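Local coordinates for protein rhamnosidase B (Bacillus sp., PDB 2OKX) that probably hydrolyses terminal alpha-L-rhamnose residues from glycosides as an inverting glycoside hydrolase of family 78, at residues 225-230 and 389-394; 313-318 and 394-399; 400-405 and 476-481. All coordinates share one frame; numbering follows the deposited sequence.

Contact 1. Residues 225-230 and 389-394; sequences LRNQMV and PSLYTE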
loop_
_atom_site.group_PDB
_atom_site.type_symbol
_atom_site.label_atom_id
_atom_site.label_comp_id
_atom_site.label_asym_id
_atom_site.label_seq_id
_atom_site.Cartn_x
_atom_site.Cartn_y
_atom_site.Cartn_z
ATOM N N LEU A 225 20.574 1.056 -3.822
ATOM C CA LEU A 225 21.603 0.041 -3.657
ATOM C C LEU A 225 21.189 -1.319 -4.204
ATOM O O LEU A 225 22.031 -2.089 -4.659
ATOM C CB LEU A 225 21.977 -0.078 -2.177
ATOM C CG LEU A 225 22.641 1.159 -1.566
ATOM C CD1 LEU A 225 22.869 0.947 -0.073
ATOM C CD2 LEU A 225 23.958 1.436 -2.277
ATOM N N ARG A 226 19.893 -1.612 -4.162
ATOM C CA ARG A 226 19.385 -2.887 -4.664
ATOM C C ARG A 226 19.707 -3.054 -6.150
ATOM O O ARG A 226 20.291 -4.058 -6.558
ATOM C CB ARG A 226 17.867 -2.971 -4.445
ATOM C CG ARG A 226 17.182 -4.183 -5.085
ATOM C CD ARG A 226 15.666 -4.026 -4.999
ATOM N NE ARG A 226 14.931 -4.981 -5.825
ATOM C CZ ARG A 226 14.649 -6.231 -5.470
ATOM N NH1 ARG A 226 13.972 -7.020 -6.298
ATOM N NH2 ARG A 226 15.034 -6.693 -4.291
ATOM N N ASN A 227 19.328 -2.067 -6.957
ATOM C CA ASN A 227 19.577 -2.139 -8.390
ATOM C C ASN A 227 21.052 -1.895 -8.741
ATOM O O ASN A 227 21.521 -2.322 -9.796
ATOM C CB ASN A 227 18.678 -1.144 -9.144
ATOM C CG ASN A 227 17.194 -1.515 -9.080
ATOM O OD1 ASN A 227 16.824 -2.617 -8.658
ATOM N ND2 ASN A 227 16.340 -0.595 -9.515
ATOM N N GLN A 228 21.782 -1.223 -7.855
ATOM C CA GLN A 228 23.198 -0.952 -8.092
ATOM C C GLN A 228 24.062 -2.189 -7.829
ATOM O O GLN A 228 24.976 -2.489 -8.602
ATOM C CB GLN A 228 23.673 0.209 -7.207
ATOM C CG GLN A 228 25.197 0.317 -7.036
ATOM C CD GLN A 228 25.934 0.690 -8.318
ATOM O OE1 GLN A 228 27.169 0.661 -8.368
ATOM N NE2 GLN A 228 25.185 1.048 -9.354
ATOM N N MET A 229 23.764 -2.904 -6.745
ATOM C CA MET A 229 24.518 -4.098 -6.371
ATOM C C MET A 229 24.077 -5.372 -7.098
ATOM O O MET A 229 24.872 -6.294 -7.271
ATOM C CB MET A 229 24.435 -4.319 -4.857
ATOM C CG MET A 229 24.989 -3.173 -4.028
ATOM S SD MET A 229 26.714 -2.777 -4.410
ATOM C CE MET A 229 27.580 -4.022 -3.456
ATOM N N VAL A 230 22.813 -5.426 -7.509
ATOM C CA VAL A 230 22.284 -6.581 -8.230
ATOM C C VAL A 230 21.441 -6.049 -9.382
ATOM O O VAL A 230 20.214 -6.015 -9.305
ATOM C CB VAL A 230 21.399 -7.466 -7.322
ATOM C CG1 VAL A 230 20.962 -8.715 -8.078
ATOM C CG2 VAL A 230 22.155 -7.850 -6.065
ATOM N N PRO A 389 24.488 6.343 -12.472
ATOM C CA PRO A 389 23.847 7.657 -12.343
ATOM C C PRO A 389 22.335 7.673 -12.106
ATOM O O PRO A 389 21.852 8.413 -11.254
ATOM C CB PRO A 389 24.228 8.348 -13.646
ATOM C CG PRO A 389 25.595 7.795 -13.913
ATOM C CD PRO A 389 25.396 6.323 -13.634
ATOM N N SER A 390 21.594 6.867 -12.858
ATOM C CA SER A 390 20.141 6.831 -12.724
ATOM C C SER A 390 19.652 6.288 -11.376
ATOM O O SER A 390 18.476 6.430 -11.032
ATOM C CB SER A 390 19.527 6.017 -13.866
ATOM O OG SER A 390 19.950 4.666 -13.827
ATOM N N LEU A 391 20.557 5.683 -10.614
ATOM C CA LEU A 391 20.208 5.115 -9.314
ATOM C C LEU A 391 20.697 6.017 -8.191
ATOM O O LEU A 391 20.697 5.626 -7.028
ATOM C CB LEU A 391 20.855 3.731 -9.156
ATOM C CG LEU A 391 20.629 2.708 -10.275
ATOM C CD1 LEU A 391 21.333 1.401 -9.926
ATOM C CD2 LEU A 391 19.140 2.478 -10.472
ATOM N N TYR A 392 21.095 7.233 -8.544
ATOM C CA TYR A 392 21.640 8.170 -7.570
ATOM C C TYR A 392 21.127 9.595 -7.741
ATOM O O TYR A 392 20.992 10.081 -8.865
ATOM C CB TYR A 392 23.166 8.173 -7.701
ATOM C CG TYR A 392 23.879 9.179 -6.835
ATOM C CD1 TYR A 392 24.283 8.850 -5.544
ATOM C CD2 TYR A 392 24.163 10.462 -7.309
ATOM C CE1 TYR A 392 24.956 9.767 -4.745
ATOM C CE2 TYR A 392 24.833 11.391 -6.516
ATOM C CZ TYR A 392 25.227 11.035 -5.238
ATOM O OH TYR A 392 25.903 11.935 -4.449
ATOM N N THR A 393 20.851 10.265 -6.625
ATOM C CA THR A 393 20.399 11.653 -6.671
ATOM C C THR A 393 20.690 12.410 -5.380
ATOM O O THR A 393 20.580 11.861 -4.284
ATOM C CB THR A 393 18.882 11.779 -6.974
ATOM O OG1 THR A 393 18.556 13.165 -7.165
ATOM C CG2 THR A 393 18.041 11.226 -5.815
ATOM N N GLU A 394 21.078 13.673 -5.525
ATOM C CA GLU A 394 21.370 14.529 -4.385
ATOM C C GLU A 394 20.178 15.445 -4.092
ATOM O O GLU A 394 20.249 16.333 -3.250
ATOM C CB GLU A 394 22.644 15.344 -4.651
ATOM C CG GLU A 394 23.916 14.536 -4.397
ATOM C CD GLU A 394 25.173 15.178 -4.967
ATOM O OE1 GLU A 394 25.272 16.421 -4.961
ATOM O OE2 GLU A 394 26.069 14.427 -5.406
#
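An apolar contact between a short helix and the residue leading into an edge strand, inside an antiparallel beta domain, joins Leu-391, just ahead of strand 392-393, to helix 225-229, which follows strand 219-223. The two strands are neighbours in one antiparallel sheet, and the helix directly follows the first of them; Leu-391 and Asp-224 share a backbone hydrogen bond there. CA of Gln-228 lies 6.9 Å from CA of Leu-391, and a single leucine bridges that gap. Its forked end suits the place: CD1 presses on the helix backbone, 3.4 Å from Gln-228 N and 3.5 Å from Asn-227 C, while CD2 lies 3.9 Å from Asn-227 CB. With CG anti to its own carbonyl carbon (chi1 -52°) and the chain extended beyond, Leu-391 sends both methyls at the helix.

Asn-227 OD1 is hydrogen-bonded to Ser-233, which satisfies its buried carbonyl oxygen while CB faces the leucine. On the strand side, Tyr-392 OH bonds to Tyr-219 OH and to Glu-394 OE2, meeting the latter on the anti side of the carboxylate. The CB of Gln-228 completes the seat of the leucine, 3.8 Å from Leu-391 CD1.

Contact 2. Residues 313-318 and 394-399; sequences SSHFAI and EENVFG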
loop_
_atom_site.group_PDB
_atom_site.type_symbol
_atom_site.label_atom_id
_atom_site.label_comp_id
_atom_site.label_asym_id
_atom_site.label_seq_id
_atom_site.Cartn_x
_atom_site.Cartn_y
_atom_site.Cartn_z
ATOM N N SER A 313 14.704 3.383 -1.534
ATOM C CA SER A 313 15.918 4.173 -1.393
ATOM C C SER A 313 16.659 4.011 -0.071
ATOM O O SER A 313 16.049 3.849 0.986
ATOM C CB SER A 313 15.593 5.659 -1.591
ATOM O OG SER A 313 15.049 5.894 -2.875
ATOM N N SER A 314 17.987 4.044 -0.159
ATOM C CA SER A 314 18.862 3.986 1.007
ATOM C C SER A 314 19.352 5.432 1.081
ATOM O O SER A 314 19.537 6.072 0.044
ATOM C CB SER A 314 20.030 3.024 0.766
ATOM O OG SER A 314 19.561 1.687 0.634
ATOM N N HIS A 315 19.545 5.954 2.287
ATOM C CA HIS A 315 19.947 7.346 2.447
ATOM C C HIS A 315 21.307 7.582 3.079
ATOM O O HIS A 315 21.707 6.881 4.004
ATOM C CB HIS A 315 18.865 8.078 3.240
ATOM C CG HIS A 315 17.566 8.182 2.507
ATOM N ND1 HIS A 315 17.259 9.246 1.688
ATOM C CD2 HIS A 315 16.535 7.311 2.395
ATOM C CE1 HIS A 315 16.097 9.026 1.099
ATOM N NE2 HIS A 315 15.638 7.858 1.509
ATOM N N PHE A 316 21.998 8.601 2.572
ATOM C CA PHE A 316 23.328 8.976 3.045
ATOM C C PHE A 316 23.419 10.501 3.073
ATOM O O PHE A 316 23.092 11.161 2.086
ATOM C CB PHE A 316 24.385 8.426 2.084
ATOM C CG PHE A 316 25.802 8.654 2.535
ATOM C CD1 PHE A 316 26.822 8.804 1.601
ATOM C CD2 PHE A 316 26.123 8.684 3.888
ATOM C CE1 PHE A 316 28.145 8.977 2.011
ATOM C CE2 PHE A 316 27.440 8.857 4.307
ATOM C CZ PHE A 316 28.452 9.003 3.365
ATOM N N ALA A 317 23.858 11.064 4.193
ATOM C CA ALA A 317 23.978 12.513 4.300
ATOM C C ALA A 317 25.242 12.907 5.046
ATOM O O ALA A 317 25.770 12.138 5.844
ATOM C CB ALA A 317 22.756 13.099 5.010
ATOM N N ILE A 318 25.719 14.118 4.780
ATOM C CA ILE A 318 26.916 14.628 5.429
ATOM C C ILE A 318 26.766 16.125 5.664
ATOM O O ILE A 318 26.239 16.843 4.815
ATOM C CB ILE A 318 28.172 14.414 4.556
ATOM C CG1 ILE A 318 28.326 12.933 4.202
ATOM C CG2 ILE A 318 29.404 14.902 5.306
ATOM C CD1 ILE A 318 29.483 12.648 3.253
ATOM N N GLU A 394 21.078 13.673 -5.525
ATOM C CA GLU A 394 21.370 14.529 -4.385
ATOM C C GLU A 394 20.178 15.445 -4.092
ATOM O O GLU A 394 20.249 16.333 -3.250
ATOM C CB GLU A 394 22.644 15.344 -4.651
ATOM C CG GLU A 394 23.916 14.536 -4.397
ATOM C CD GLU A 394 25.173 15.178 -4.967
ATOM O OE1 GLU A 394 25.272 16.421 -4.961
ATOM O OE2 GLU A 394 26.069 14.427 -5.406
ATOM N N GLU A 395 19.083 15.220 -4.811
ATOM C CA GLU A 395 17.854 15.985 -4.608
ATOM C C GLU A 395 17.021 15.019 -3.769
ATOM O O GLU A 395 16.175 14.294 -4.284
ATOM C CB GLU A 395 17.207 16.277 -5.960
ATOM C CG GLU A 395 18.153 17.036 -6.898
ATOM C CD GLU A 395 17.550 17.323 -8.253
ATOM O OE1 GLU A 395 17.423 16.380 -9.068
ATOM O OE2 GLU A 395 17.196 18.496 -8.499
ATOM N N ASN A 396 17.297 15.024 -2.469
ATOM C CA ASN A 396 16.680 14.107 -1.520
ATOM C C ASN A 396 15.781 14.758 -0.469
ATOM O O ASN A 396 16.234 15.150 0.611
ATOM C CB ASN A 396 17.811 13.312 -0.852
ATOM C CG ASN A 396 17.314 12.310 0.162
ATOM O OD1 ASN A 396 16.119 12.013 0.236
ATOM N ND2 ASN A 396 18.238 11.769 0.948
ATOM N N VAL A 397 14.494 14.840 -0.786
ATOM C CA VAL A 397 13.532 15.454 0.118
ATOM C C VAL A 397 13.395 14.709 1.441
ATOM O O VAL A 397 13.340 15.330 2.495
ATOM C CB VAL A 397 12.146 15.569 -0.548
ATOM C CG1 VAL A 397 11.138 16.173 0.438
ATOM C CG2 VAL A 397 12.251 16.446 -1.798
ATOM N N PHE A 398 13.345 13.380 1.389
ATOM C CA PHE A 398 13.204 12.588 2.608
ATOM C C PHE A 398 14.365 12.818 3.576
ATOM O O PHE A 398 14.159 13.174 4.738
ATOM C CB PHE A 398 13.100 11.095 2.263
ATOM C CG PHE A 398 12.839 10.211 3.454
ATOM C CD1 PHE A 398 11.569 10.140 4.025
ATOM C CD2 PHE A 398 13.865 9.451 4.008
ATOM C CE1 PHE A 398 11.326 9.322 5.134
ATOM C CE2 PHE A 398 13.635 8.631 5.117
ATOM C CZ PHE A 398 12.360 8.566 5.681
ATOM N N GLY A 399 15.588 12.617 3.094
ATOM C CA GLY A 399 16.749 12.801 3.947
ATOM C C GLY A 399 16.845 14.205 4.501
ATOM O O GLY A 399 17.283 14.404 5.634
#
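His-315 overlaps Phe-398 with one face of its imidazole and meets the amide of Asn-396 at its edge. Over the face lies Phe-398 CD2, 3.5 Å from His-315 NE2 and displaced toward the rim of the ring. The two rings are inclined at 46°, with centroids 5.0 Å apart, an oblique pairing that is neither a stack nor a T. A phenylalanine fits here because it can cover the imidazole without competing for its nitrogens.

At the edge the contact is polar. Asn-396 ND2 donates to His-315 ND1 over 2.8 Å; the donor lies almost exactly in the imidazole plane, although the hydrogen bond is bent, its N-H...N angle being 138°, and the ring nitrogen is tilted from the amide plane. ND1 therefore acts as acceptor, while NE2 is hydrogen-bonded to Asp-483 OD1. Held through both nitrogens, the buried ring has its rotation fixed, and the aspartate would probably favour a proton on NE2.

Asparagine suits its position because its amide has two jobs. Asn-396 is the N-cap of helix 397-402: OD1 accepts from Gly-399 N at 3.0 Å along a nearly straight N-H, with the donor above the carbonyl plane. CG anti to the backbone N (chi1 -180°) brings the amide back over the helix start, and the cap bond in turn orients ND2 toward the histidine. Gly-399, lacking a side chain, leaves room for that amide.

His-315 belongs to strand 314-320, flanked in its sheet by strands 219-223 and 256-262. The capped end of helix 397-402 lies against this sheet, while Val-397, pointing away from it, rests on strand 485-489.

Contact 3. Residues 400-405 and 476-481; sequences SNVWRT and TQHTYG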
loop_
_atom_site.group_PDB
_atom_site.type_symbol
_atom_site.label_atom_id
_atom_site.label_comp_id
_atom_site.label_asym_id
_atom_site.label_seq_id
_atom_site.Cartn_x
_atom_site.Cartn_y
_atom_site.Cartn_z
ATOM N N SER A 400 16.432 15.181 3.695
ATOM C CA SER A 400 16.464 16.584 4.087
ATOM C C SER A 400 15.418 16.900 5.158
ATOM O O SER A 400 15.496 17.935 5.824
ATOM C CB SER A 400 16.231 17.476 2.863
ATOM O OG SER A 400 17.248 17.297 1.887
ATOM N N ASN A 401 14.435 16.015 5.317
ATOM C CA ASN A 401 13.400 16.206 6.330
ATOM C C ASN A 401 13.702 15.416 7.598
ATOM O O ASN A 401 13.428 15.882 8.705
ATOM C CB ASN A 401 12.026 15.805 5.775
ATOM C CG ASN A 401 11.265 16.988 5.221
ATOM O OD1 ASN A 401 10.750 17.814 5.976
ATOM N ND2 ASN A 401 11.202 17.088 3.898
ATOM N N VAL A 402 14.266 14.222 7.437
ATOM C CA VAL A 402 14.612 13.391 8.582
ATOM C C VAL A 402 15.742 14.043 9.367
ATOM O O VAL A 402 15.736 14.041 10.594
ATOM C CB VAL A 402 15.042 11.981 8.136
ATOM C CG1 VAL A 402 15.578 11.190 9.327
ATOM C CG2 VAL A 402 13.851 11.266 7.523
ATOM N N TRP A 403 16.722 14.593 8.661
ATOM C CA TRP A 403 17.816 15.269 9.341
ATOM C C TRP A 403 17.856 16.720 8.916
ATOM O O TRP A 403 18.240 17.040 7.790
ATOM C CB TRP A 403 19.166 14.604 9.038
ATOM C CG TRP A 403 20.347 15.285 9.712
ATOM C CD1 TRP A 403 20.314 16.106 10.806
ATOM C CD2 TRP A 403 21.731 15.147 9.358
ATOM N NE1 TRP A 403 21.591 16.486 11.155
ATOM C CE2 TRP A 403 22.479 15.911 10.283
ATOM C CE3 TRP A 403 22.409 14.452 8.351
ATOM C CZ2 TRP A 403 23.877 15.999 10.231
ATOM C CZ3 TRP A 403 23.805 14.536 8.299
ATOM C CH2 TRP A 403 24.518 15.306 9.234
ATOM N N ARG A 404 17.426 17.586 9.822
ATOM C CA ARG A 404 17.424 19.021 9.595
ATOM C C ARG A 404 18.486 19.558 10.545
ATOM O O ARG A 404 18.378 19.394 11.759
ATOM C CB ARG A 404 16.051 19.626 9.932
ATOM C CG ARG A 404 14.919 19.168 9.015
ATOM C CD ARG A 404 13.560 19.681 9.488
ATOM N NE ARG A 404 13.255 19.229 10.844
ATOM C CZ ARG A 404 12.218 19.649 11.562
ATOM N NH1 ARG A 404 11.368 20.534 11.059
ATOM N NH2 ARG A 404 12.046 19.205 12.797
ATOM N N THR A 405 19.524 20.175 9.986
ATOM C CA THR A 405 20.606 20.732 10.787
ATOM C C THR A 405 20.115 21.944 11.576
ATOM O O THR A 405 20.752 22.384 12.533
ATOM C CB THR A 405 21.790 21.120 9.889
ATOM O OG1 THR A 405 21.331 21.965 8.826
ATOM C CG2 THR A 405 22.414 19.869 9.286
ATOM N N THR A 476 7.864 13.442 15.226
ATOM C CA THR A 476 7.361 13.198 13.882
ATOM C C THR A 476 7.682 11.748 13.554
ATOM O O THR A 476 8.836 11.341 13.647
ATOM C CB THR A 476 8.060 14.106 12.828
ATOM O OG1 THR A 476 7.679 15.474 13.032
ATOM C CG2 THR A 476 7.669 13.685 11.417
ATOM N N GLN A 477 6.676 10.946 13.206
ATOM C CA GLN A 477 6.966 9.562 12.848
ATOM C C GLN A 477 7.302 9.574 11.364
ATOM O O GLN A 477 6.408 9.641 10.518
ATOM C CB GLN A 477 5.765 8.635 13.095
ATOM C CG GLN A 477 6.107 7.171 12.854
ATOM C CD GLN A 477 4.949 6.220 13.113
ATOM O OE1 GLN A 477 4.089 6.480 13.955
ATOM N NE2 GLN A 477 4.944 5.095 12.405
ATOM N N HIS A 478 8.591 9.531 11.042
ATOM C CA HIS A 478 8.994 9.540 9.643
ATOM C C HIS A 478 8.662 8.224 8.966
ATOM O O HIS A 478 8.683 7.170 9.599
ATOM C CB HIS A 478 10.487 9.857 9.521
ATOM C CG HIS A 478 10.808 11.282 9.839
ATOM N ND1 HIS A 478 11.461 11.662 10.991
ATOM C CD2 HIS A 478 10.505 12.426 9.184
ATOM C CE1 HIS A 478 11.545 12.980 11.031
ATOM N NE2 HIS A 478 10.972 13.466 9.947
ATOM N N THR A 479 8.346 8.297 7.676
ATOM C CA THR A 479 7.986 7.113 6.918
ATOM C C THR A 479 9.213 6.340 6.428
ATOM O O THR A 479 9.406 6.164 5.226
ATOM C CB THR A 479 7.084 7.494 5.713
ATOM O OG1 THR A 479 7.775 8.406 4.854
ATOM C CG2 THR A 479 5.808 8.173 6.200
ATOM N N TYR A 480 10.040 5.881 7.367
ATOM C CA TYR A 480 11.241 5.114 7.021
ATOM C C TYR A 480 10.821 3.991 6.085
ATOM O O TYR A 480 9.885 3.248 6.386
ATOM C CB TYR A 480 11.880 4.510 8.275
ATOM C CG TYR A 480 12.216 5.518 9.347
ATOM C CD1 TYR A 480 13.224 6.467 9.157
ATOM C CD2 TYR A 480 11.511 5.538 10.547
ATOM C CE1 TYR A 480 13.519 7.411 10.139
ATOM C CE2 TYR A 480 11.793 6.473 11.531
ATOM C CZ TYR A 480 12.795 7.408 11.324
ATOM O OH TYR A 480 13.060 8.335 12.306
ATOM N N GLY A 481 11.511 3.875 4.952
ATOM C CA GLY A 481 11.180 2.847 3.981
ATOM C C GLY A 481 10.251 3.376 2.902
ATOM O O GLY A 481 9.892 2.658 1.961
#
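The C-terminal turn of helix 397-402 packs by a CH-pi contact against a segment of the concanavalin-like region that leaves strand 475-477. Val-402 CG2 stands over one face of the His-478 imidazole, 4.0 Å from the ring centroid and only 20° off the ring normal. Its nearest ring atom is His-478 CG, at 3.8 Å. The opposite face is covered from within the same segment by Thr-476 CG2, so the imidazole is sandwiched between two methyl groups, a setting suited to a flat ring.

Valine's branching lets it reach two aromatic neighbours at once. With CG1 anti to the backbone N (chi1 172°), CG2 is left for the histidine, and CG1 approaches the edge of the Tyr-480 ring, 4.4 Å from Tyr-480 CE1. The tyrosine also lays a face of its ring against His-478 CB, and its hydroxyl is hydrogen-bonded to Glu-287 OE1. Asn-401 contributes its backbone: Asn-401 O lies 3.7 Å from His-478 NE2, while Asn-401 ND2 bonds back to Val-397 O within the helix.

Beyond the helix, Trp-403 packs on strand 314-320 and meets Tyr-289 edge-to-face. On the other segment, Gln-477 pairs through its backbone with Tyr-470 of strand 462-472, and Asn-401 and Thr-476 both touch Phe-509 of strand 507-513, next to 462-472 in the same sheet.

Overall arrangement
From the N terminus, contact 1 comes first, linking helix 225-229 to the approach to strand 392-393 across 158 intervening residues. Contact 2 opens within that loop, at strand 314-320, and closes beyond it, at the start of helix 397-402, so the two cross; they share Glu-394, and Leu-225 CD1 touches Ser-314 OG. Contact 3 follows in series, opening on the same helix and closing at 476-481. It abuts contact 2, where Trp-403 packs on Ala-317 and Phe-398 on Thr-479 and Tyr-480. Contacts 1 and 2 both reach the sheet holding strands 219-223, 314-320 and 392-393, and helix 397-402 carries the connection on to the concanavalin-like region.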